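Local coordinates for protein translation initiation factor eIF-2B (Pyrococcus horikoshii, PDB 1VB5) that is the regulatory subunit of the archaeal translation initiation factor 2B and probably helps exchange GDP for GTP on initiation factor 2, at residues 10-15 against 21-26; 15-20 against 235-240; 143-148 against 246-251. All blocks are in the same frame, centred on the assembly; numbering follows the deposited sequence.

Contact 1. Residues 10-15 against 21-26; sequences LREMKR and ASWLAK
Glu12 and Met13 of residues 10-15 meet Trp23 and Leu24 of residues 21-26 across an antiparallel helical hairpin, made by the end of helix 4-14 and the start of helix 21-38 with a short loop between. The axes of the two short helical segments run 175° apart in direction and come within 10.3 Å. Trp23 and Leu24 reach to the backbone of the other helix, and Met13 CA and Leu24 CA are 6.1 Å apart. Glu12 contributes twice. Its carbonyl O lies in the plane of the Trp23 ring, at the edge, 3.9 Å from Trp23 CH2, and its CG touches the same corner. Beyond CG the chain is extended and crosses the indole at about a right angle, with carboxylate and ring planes 61° apart; OE2 continues to a salt bridge with Lys27, so this residue is held to helix 21-38 by its charge as well. Trp23 reaches across because its CG is anti to the backbone N (chi1 -176°), which brings the six-membered ring up to the end of helix 4-14. Met13 is next: its CA is 4.0 Å from Trp23 CZ3, again at the ring edge. Met13 and Leu24 are both buried, and Val58 of helix 41-58 packs on Met13, which ties the hairpin into the N-terminal helical domain. Two residues further on, at Arg15, the backbone leaves helical geometry, so Met13 meets its partner in the last turn of its helix. There it receives Leu24, whose CD2 tip stands 3.6 Å from Met13 CB and 3.5 Å from Met13 O.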
# COMPACT_ATOMS: atom_id res chain seq x y z
N LEU B 10 -0.73 -6.01 -30.82
CA LEU B 10 -1.79 -6.11 -29.82
C LEU B 10 -1.28 -6.94 -28.64
O LEU B 10 -1.52 -6.59 -27.48
CB LEU B 10 -3.04 -6.76 -30.42
CG LEU B 10 -3.83 -5.92 -31.43
CD1 LEU B 10 -5.02 -6.71 -31.95
CD2 LEU B 10 -4.31 -4.64 -30.76
N ARG B 11 -0.57 -8.02 -28.94
CA ARG B 11 -0.01 -8.88 -27.90
C ARG B 11 1.05 -8.12 -27.11
O ARG B 11 1.06 -8.14 -25.88
CB ARG B 11 0.64 -10.13 -28.51
CG ARG B 11 -0.30 -11.02 -29.31
CD ARG B 11 0.37 -12.34 -29.69
NE ARG B 11 -0.48 -13.16 -30.55
CZ ARG B 11 -0.48 -13.10 -31.88
NH1 ARG B 11 0.33 -12.27 -32.52
NH2 ARG B 11 -1.31 -13.87 -32.57
N GLU B 12 1.94 -7.45 -27.83
CA GLU B 12 3.01 -6.69 -27.19
C GLU B 12 2.46 -5.67 -26.20
O GLU B 12 3.04 -5.43 -25.14
CB GLU B 12 3.86 -5.98 -28.26
CG GLU B 12 5.10 -5.31 -27.71
CD GLU B 12 6.02 -4.80 -28.80
OE1 GLU B 12 7.10 -4.24 -28.47
OE2 GLU B 12 5.68 -4.95 -30.00
N MET B 13 1.33 -5.06 -26.54
CA MET B 13 0.71 -4.07 -25.66
C MET B 13 0.12 -4.78 -24.45
O MET B 13 0.22 -4.30 -23.32
CB MET B 13 -0.41 -3.32 -26.40
CG MET B 13 0.03 -2.62 -27.68
SD MET B 13 -1.29 -1.64 -28.43
CE MET B 13 -2.43 -2.89 -28.86
N LYS B 14 -0.50 -5.93 -24.70
CA LYS B 14 -1.14 -6.71 -23.66
C LYS B 14 -0.22 -7.22 -22.56
O LYS B 14 -0.62 -7.29 -21.39
CB LYS B 14 -1.88 -7.89 -24.30
CG LYS B 14 -2.98 -8.47 -23.44
CD LYS B 14 -4.09 -7.45 -23.22
CE LYS B 14 -5.19 -8.00 -22.32
NZ LYS B 14 -6.27 -7.00 -22.07
N ARG B 15 1.02 -7.58 -22.90
CA ARG B 15 1.95 -8.08 -21.89
C ARG B 15 2.90 -7.03 -21.31
O ARG B 15 3.86 -7.37 -20.62
CB ARG B 15 2.75 -9.27 -22.44
CG ARG B 15 3.61 -8.98 -23.66
CD ARG B 15 4.52 -10.18 -23.96
NE ARG B 15 5.39 -9.96 -25.11
CZ ARG B 15 5.05 -10.20 -26.37
NH1 ARG B 15 3.84 -10.68 -26.67
NH2 ARG B 15 5.91 -9.95 -27.35
N ALA B 21 0.14 4.29 -19.80
CA ALA B 21 -0.76 4.83 -20.82
C ALA B 21 -0.03 5.32 -22.07
O ALA B 21 -0.15 4.72 -23.14
CB ALA B 21 -1.59 5.96 -20.22
N SER B 22 0.72 6.41 -21.93
CA SER B 22 1.46 6.99 -23.04
C SER B 22 2.05 5.95 -24.00
O SER B 22 1.74 5.96 -25.19
CB SER B 22 2.58 7.88 -22.50
OG SER B 22 3.37 8.38 -23.56
N TRP B 23 2.89 5.05 -23.48
CA TRP B 23 3.51 4.03 -24.31
C TRP B 23 2.48 3.20 -25.08
O TRP B 23 2.62 2.99 -26.29
CB TRP B 23 4.36 3.09 -23.46
CG TRP B 23 5.12 2.07 -24.28
CD1 TRP B 23 6.32 2.26 -24.91
CD2 TRP B 23 4.72 0.73 -24.56
NE1 TRP B 23 6.68 1.11 -25.57
CE2 TRP B 23 5.72 0.15 -25.37
CE3 TRP B 23 3.60 -0.05 -24.21
CZ2 TRP B 23 5.65 -1.16 -25.84
CZ3 TRP B 23 3.53 -1.36 -24.68
CH2 TRP B 23 4.55 -1.90 -25.48
N LEU B 24 1.44 2.74 -24.38
CA LEU B 24 0.40 1.94 -25.02
C LEU B 24 -0.26 2.71 -26.14
O LEU B 24 -0.56 2.15 -27.20
CB LEU B 24 -0.68 1.54 -24.00
CG LEU B 24 -0.37 0.38 -23.06
CD1 LEU B 24 -1.62 0.09 -22.23
CD2 LEU B 24 0.03 -0.86 -23.85
N ALA B 25 -0.49 4.00 -25.91
CA ALA B 25 -1.11 4.86 -26.91
C ALA B 25 -0.27 4.84 -28.18
O ALA B 25 -0.81 4.75 -29.29
CB ALA B 25 -1.24 6.28 -26.37
N LYS B 26 1.05 4.91 -28.02
CA LYS B 26 1.95 4.89 -29.17
C LYS B 26 1.85 3.58 -29.93
O LYS B 26 1.77 3.58 -31.16
CB LYS B 26 3.40 5.11 -28.71
CG LYS B 26 3.65 6.49 -28.14
CD LYS B 26 5.12 6.69 -27.82
CE LYS B 26 5.35 8.05 -27.19
NZ LYS B 26 6.78 8.28 -26.86

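Contact 2. Residues 15-20 against 235-240; sequences RERIKG and MERDLI
Arg17 and Arg237 carry this contact, lying guanidinium against guanidinium where the loop of residues 15-20 passes residues 235-240. The tight part is small. Arg17 CZ lies 3.3 Å from Arg237 CD, and Arg237 NE is 3.4 Å above one face of the Arg17 guanidinium, displaced toward its rim. The two planes are 46° apart, too far for a parallel stack. Arg17 NH2 and Arg237 NH1 are 2.9 Å apart, yet both are donors, so no hydrogen bond joins them; so short a gap between like charges makes the exact placement of these ends doubtful. Met235 CE sits over the other face of the Arg237 group, 3.2 Å above its plane and displaced toward the rim, leaving that guanidinium between a methyl group and Arg17. Arg17 gets there by bending at chi2 and chi3.

Away from this pair the contact is loose and lies at the surface. The Glu16 carboxylate turns back into its own loop, where OE2 accepts from Ile18 N at 3.0 Å and from Lys19 N at 2.9 Å. The two donors come from opposite faces of the carboxylate plane, so one oxygen fixes the turn that leads to Gly20, the N-cap of helix 21-38. On the other segment Leu239 packs on Thr167 of the second subunit. No clear hydrogen bond thus joins two irregular connections: the turn of the N-terminal helical hairpin and the long loop from strand 214-217 to strand 240-241, where the helical domain borders the Rossmann-like domain in the eIF-2B alpha/beta/delta family.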
# COMPACT_ATOMS: atom_id res chain seq x y z
N ARG B 15 1.02 -7.58 -22.90
CA ARG B 15 1.95 -8.08 -21.89
C ARG B 15 2.90 -7.03 -21.31
O ARG B 15 3.86 -7.37 -20.62
CB ARG B 15 2.75 -9.27 -22.44
CG ARG B 15 3.61 -8.98 -23.66
CD ARG B 15 4.52 -10.18 -23.96
NE ARG B 15 5.39 -9.96 -25.11
CZ ARG B 15 5.05 -10.20 -26.37
NH1 ARG B 15 3.84 -10.68 -26.67
NH2 ARG B 15 5.91 -9.95 -27.35
N GLU B 16 2.63 -5.76 -21.60
CA GLU B 16 3.45 -4.68 -21.08
C GLU B 16 2.96 -4.32 -19.67
O GLU B 16 1.75 -4.24 -19.45
CB GLU B 16 3.34 -3.44 -21.98
CG GLU B 16 4.01 -2.19 -21.44
CD GLU B 16 5.52 -2.34 -21.30
OE1 GLU B 16 6.17 -2.72 -22.30
OE2 GLU B 16 6.05 -2.07 -20.21
N ARG B 17 3.87 -4.12 -18.73
CA ARG B 17 3.47 -3.77 -17.37
C ARG B 17 4.28 -2.67 -16.70
O ARG B 17 3.94 -2.24 -15.60
CB ARG B 17 3.44 -5.01 -16.48
CG ARG B 17 4.48 -6.05 -16.80
CD ARG B 17 3.86 -7.41 -16.57
NE ARG B 17 2.63 -7.54 -17.35
CZ ARG B 17 1.72 -8.49 -17.18
NH1 ARG B 17 1.90 -9.43 -16.26
NH2 ARG B 17 0.64 -8.52 -17.96
N ILE B 18 5.34 -2.22 -17.35
CA ILE B 18 6.16 -1.15 -16.79
C ILE B 18 5.69 0.19 -17.38
O ILE B 18 5.14 1.03 -16.67
CB ILE B 18 7.65 -1.35 -17.10
CG1 ILE B 18 8.13 -2.69 -16.51
CG2 ILE B 18 8.46 -0.20 -16.52
CD1 ILE B 18 7.89 -2.82 -15.01
N LYS B 19 5.91 0.37 -18.68
CA LYS B 19 5.48 1.60 -19.34
C LYS B 19 3.95 1.69 -19.23
O LYS B 19 3.26 0.67 -19.31
CB LYS B 19 5.91 1.58 -20.81
CG LYS B 19 7.40 1.77 -21.02
CD LYS B 19 7.85 3.15 -20.53
CE LYS B 19 9.34 3.38 -20.77
NZ LYS B 19 9.80 4.72 -20.28
N GLY B 20 3.44 2.90 -19.04
CA GLY B 20 2.00 3.07 -18.89
C GLY B 20 1.20 3.54 -20.09
O GLY B 20 1.52 3.23 -21.23
N MET B 235 -9.12 -3.14 -14.82
CA MET B 235 -8.43 -4.32 -15.32
C MET B 235 -7.67 -5.10 -14.23
O MET B 235 -7.15 -4.52 -13.28
CB MET B 235 -7.46 -3.92 -16.44
CG MET B 235 -6.83 -5.09 -17.19
SD MET B 235 -5.88 -4.58 -18.65
CE MET B 235 -4.22 -4.43 -17.96
N GLU B 236 -7.62 -6.42 -14.40
CA GLU B 236 -6.96 -7.29 -13.44
C GLU B 236 -6.08 -8.33 -14.16
O GLU B 236 -6.39 -8.75 -15.27
CB GLU B 236 -8.02 -8.01 -12.60
CG GLU B 236 -7.48 -8.69 -11.36
CD GLU B 236 -8.54 -9.49 -10.61
OE1 GLU B 236 -9.71 -9.06 -10.59
OE2 GLU B 236 -8.19 -10.54 -10.04
N ARG B 237 -4.98 -8.72 -13.52
CA ARG B 237 -4.07 -9.73 -14.06
C ARG B 237 -3.88 -10.81 -12.99
O ARG B 237 -4.02 -10.53 -11.80
CB ARG B 237 -2.67 -9.17 -14.37
CG ARG B 237 -2.56 -8.08 -15.42
CD ARG B 237 -1.08 -7.72 -15.58
NE ARG B 237 -0.86 -6.30 -15.82
CZ ARG B 237 -0.99 -5.70 -17.00
NH1 ARG B 237 -1.34 -6.41 -18.07
NH2 ARG B 237 -0.77 -4.40 -17.11
N ASP B 238 -3.55 -12.02 -13.42
CA ASP B 238 -3.32 -13.11 -12.47
C ASP B 238 -2.02 -12.87 -11.71
O ASP B 238 -1.05 -12.36 -12.27
CB ASP B 238 -3.24 -14.44 -13.22
CG ASP B 238 -4.60 -14.98 -13.60
OD1 ASP B 238 -5.50 -14.16 -13.91
OD2 ASP B 238 -4.78 -16.21 -13.61
N LEU B 239 -2.01 -13.23 -10.43
CA LEU B 239 -0.82 -13.05 -9.60
C LEU B 239 -0.68 -14.17 -8.58
O LEU B 239 -1.66 -14.62 -7.98
CB LEU B 239 -0.89 -11.70 -8.88
CG LEU B 239 0.19 -11.40 -7.83
CD1 LEU B 239 1.56 -11.29 -8.49
CD2 LEU B 239 -0.15 -10.10 -7.11
N ILE B 240 0.55 -14.63 -8.39
CA ILE B 240 0.86 -15.69 -7.44
C ILE B 240 2.22 -15.44 -6.78
O ILE B 240 3.21 -15.17 -7.46
CB ILE B 240 0.90 -17.08 -8.12
CG1 ILE B 240 -0.47 -17.43 -8.69
CG2 ILE B 240 1.32 -18.15 -7.11
CD1 ILE B 240 -0.53 -18.81 -9.33

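Contact 3. Residues 143-148 against 246-251; sequences SSPDYE and IRNVLF
Pro145 and Asn248 bury the largest areas of this contact, followed by Leu250, where two loops of the Rossmann-like domain meet beside the dimer interface. Residues 143-148 form the turn between parallel strand 136-141 and helix 148-158; residues 246-251 run from strand 244-245 into strand 251-254. Pro145 follows a cis peptide bond, and its ring is directed at the opposite segment. The ring meets the carboxamide of Asn248 by its CG and CD: Pro145 CD is 3.6 Å from Asn248 OD1, while Pro145 CG is 3.7 Å from OD1 and 4.0 Å from ND2 of the same Asn248. The ring therefore lies chiefly against the amide oxygen, with only CG coming near the nitrogen, and the two side chains cross at a slant. Asn248 reaches this position with CG anti to the backbone N (chi1 179°), which carries the amide straight out toward the proline. Leu250 adds a looser contact from the same segment: its CD2 is 4.2 Å from Asp146 OD2, a methyl group approaching a carboxylate.

No direct hydrogen bond crosses between the segments; the polar link seen between them is a single water. Asn248 ND2 also makes a weak hydrogen bond to Arg237 O. Nearby, Ser144 O accepts from Lys197 NZ, which also forms a salt bridge with Glu148, and so the proline turn is tied to strand 194-197. The second subunit touches both segments: its own Ser144 packs on Ser144, and its Glu164 forms a salt bridge with Arg247. Across the two loops, the water donates to Asp146 OD2 at 2.8 Å and accepts from Asn248 ND2 at 3.0 Å.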
# COMPACT_ATOMS: atom_id res chain seq x y z
N SER B 143 5.70 0.20 -6.04
CA SER B 143 4.47 -0.15 -6.76
C SER B 143 4.23 -1.63 -7.05
O SER B 143 4.45 -2.09 -8.18
CB SER B 143 4.39 0.62 -8.08
OG SER B 143 4.60 2.01 -7.88
N SER B 144 3.75 -2.36 -6.05
CA SER B 144 3.46 -3.79 -6.23
C SER B 144 2.34 -3.96 -7.24
O SER B 144 1.47 -3.10 -7.37
CB SER B 144 3.04 -4.40 -4.89
OG SER B 144 4.06 -4.25 -3.93
N PRO B 145 2.31 -5.11 -7.94
CA PRO B 145 3.25 -6.23 -7.84
C PRO B 145 4.35 -6.26 -8.90
O PRO B 145 5.27 -7.06 -8.80
CB PRO B 145 2.33 -7.43 -7.97
CG PRO B 145 1.42 -6.97 -9.07
CD PRO B 145 1.10 -5.52 -8.68
N ASP B 146 4.25 -5.39 -9.91
CA ASP B 146 5.24 -5.37 -10.99
C ASP B 146 6.41 -4.43 -10.76
O ASP B 146 7.37 -4.42 -11.52
CB ASP B 146 4.56 -5.03 -12.31
CG ASP B 146 3.48 -6.02 -12.67
OD1 ASP B 146 3.82 -7.22 -12.82
OD2 ASP B 146 2.30 -5.61 -12.79
N TYR B 147 6.31 -3.61 -9.71
CA TYR B 147 7.37 -2.68 -9.36
C TYR B 147 7.79 -1.70 -10.46
O TYR B 147 8.97 -1.46 -10.67
CB TYR B 147 8.60 -3.47 -8.87
CG TYR B 147 8.30 -4.36 -7.68
CD1 TYR B 147 8.60 -5.72 -7.71
CD2 TYR B 147 7.68 -3.85 -6.54
CE1 TYR B 147 8.29 -6.55 -6.64
CE2 TYR B 147 7.36 -4.67 -5.47
CZ TYR B 147 7.67 -6.02 -5.52
OH TYR B 147 7.36 -6.83 -4.45
N GLU B 148 6.81 -1.12 -11.14
CA GLU B 148 7.11 -0.15 -12.19
C GLU B 148 7.73 1.08 -11.52
O GLU B 148 8.36 1.92 -12.18
CB GLU B 148 5.84 0.25 -12.95
CG GLU B 148 4.79 0.94 -12.09
CD GLU B 148 3.78 -0.03 -11.46
OE1 GLU B 148 4.09 -1.24 -11.31
OE2 GLU B 148 2.67 0.43 -11.11
N ILE B 246 -3.12 -14.36 -5.47
CA ILE B 246 -3.39 -13.02 -4.98
C ILE B 246 -4.26 -12.21 -5.93
O ILE B 246 -3.97 -12.10 -7.12
CB ILE B 246 -2.05 -12.29 -4.73
CG1 ILE B 246 -1.21 -13.10 -3.75
CG2 ILE B 246 -2.30 -10.87 -4.21
CD1 ILE B 246 0.24 -12.65 -3.63
N ARG B 247 -5.36 -11.67 -5.40
CA ARG B 247 -6.25 -10.85 -6.21
C ARG B 247 -5.38 -9.66 -6.65
O ARG B 247 -4.61 -9.12 -5.85
CB ARG B 247 -7.42 -10.36 -5.35
CG ARG B 247 -8.51 -9.63 -6.11
CD ARG B 247 -9.24 -10.54 -7.09
NE ARG B 247 -10.21 -9.79 -7.88
CZ ARG B 247 -11.41 -9.42 -7.45
NH1 ARG B 247 -11.81 -9.73 -6.22
NH2 ARG B 247 -12.22 -8.72 -8.24
N ASN B 248 -5.48 -9.27 -7.92
CA ASN B 248 -4.65 -8.18 -8.42
C ASN B 248 -5.38 -7.20 -9.33
O ASN B 248 -5.19 -7.22 -10.55
CB ASN B 248 -3.43 -8.78 -9.13
CG ASN B 248 -2.49 -7.74 -9.72
OD1 ASN B 248 -2.23 -6.70 -9.11
ND2 ASN B 248 -1.97 -8.02 -10.90
N VAL B 249 -6.21 -6.36 -8.74
CA VAL B 249 -6.94 -5.34 -9.49
C VAL B 249 -5.92 -4.22 -9.64
O VAL B 249 -5.52 -3.59 -8.65
CB VAL B 249 -8.18 -4.83 -8.70
CG1 VAL B 249 -8.92 -3.76 -9.50
CG2 VAL B 249 -9.12 -5.99 -8.39
N LEU B 250 -5.50 -3.98 -10.87
CA LEU B 250 -4.47 -2.99 -11.15
C LEU B 250 -4.82 -1.51 -11.06
O LEU B 250 -3.94 -0.68 -10.85
CB LEU B 250 -3.87 -3.27 -12.53
CG LEU B 250 -3.12 -4.60 -12.67
CD1 LEU B 250 -3.05 -5.00 -14.12
CD2 LEU B 250 -1.72 -4.47 -12.07
N PHE B 251 -6.10 -1.17 -11.20
CA PHE B 251 -6.46 0.23 -11.14
C PHE B 251 -7.54 0.57 -10.13
O PHE B 251 -8.38 -0.26 -9.78
CB PHE B 251 -6.87 0.73 -12.53
CG PHE B 251 -5.87 0.41 -13.60
CD1 PHE B 251 -5.95 -0.79 -14.30
CD2 PHE B 251 -4.82 1.27 -13.87
CE1 PHE B 251 -5.00 -1.11 -15.27
CE2 PHE B 251 -3.86 0.95 -14.84
CZ PHE B 251 -3.96 -0.24 -15.54
O HOH W 1 0.27 -7.53 -12.79

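Contact 1 is the helix-to-helix packing of the set, partly buried and apolar at its centre, whereas contact 2 is a surface meeting of two positively charged side chains and contact 3 a partly buried loop pair bridged by water. Arg15 belongs to both contacts 1 and 2, which touch where Trp23 CZ3 lies 3.4 Å from Glu16 CG. Contacts 2 and 3 use the two neighbouring arms of the hairpin formed by strands 240-241 and 244-245, and the Glu236-Arg247 salt bridge joins them. Contacts 1 and 3 do not touch: their centres are about 17 Å apart, one in the helical domain and the other near the second subunit.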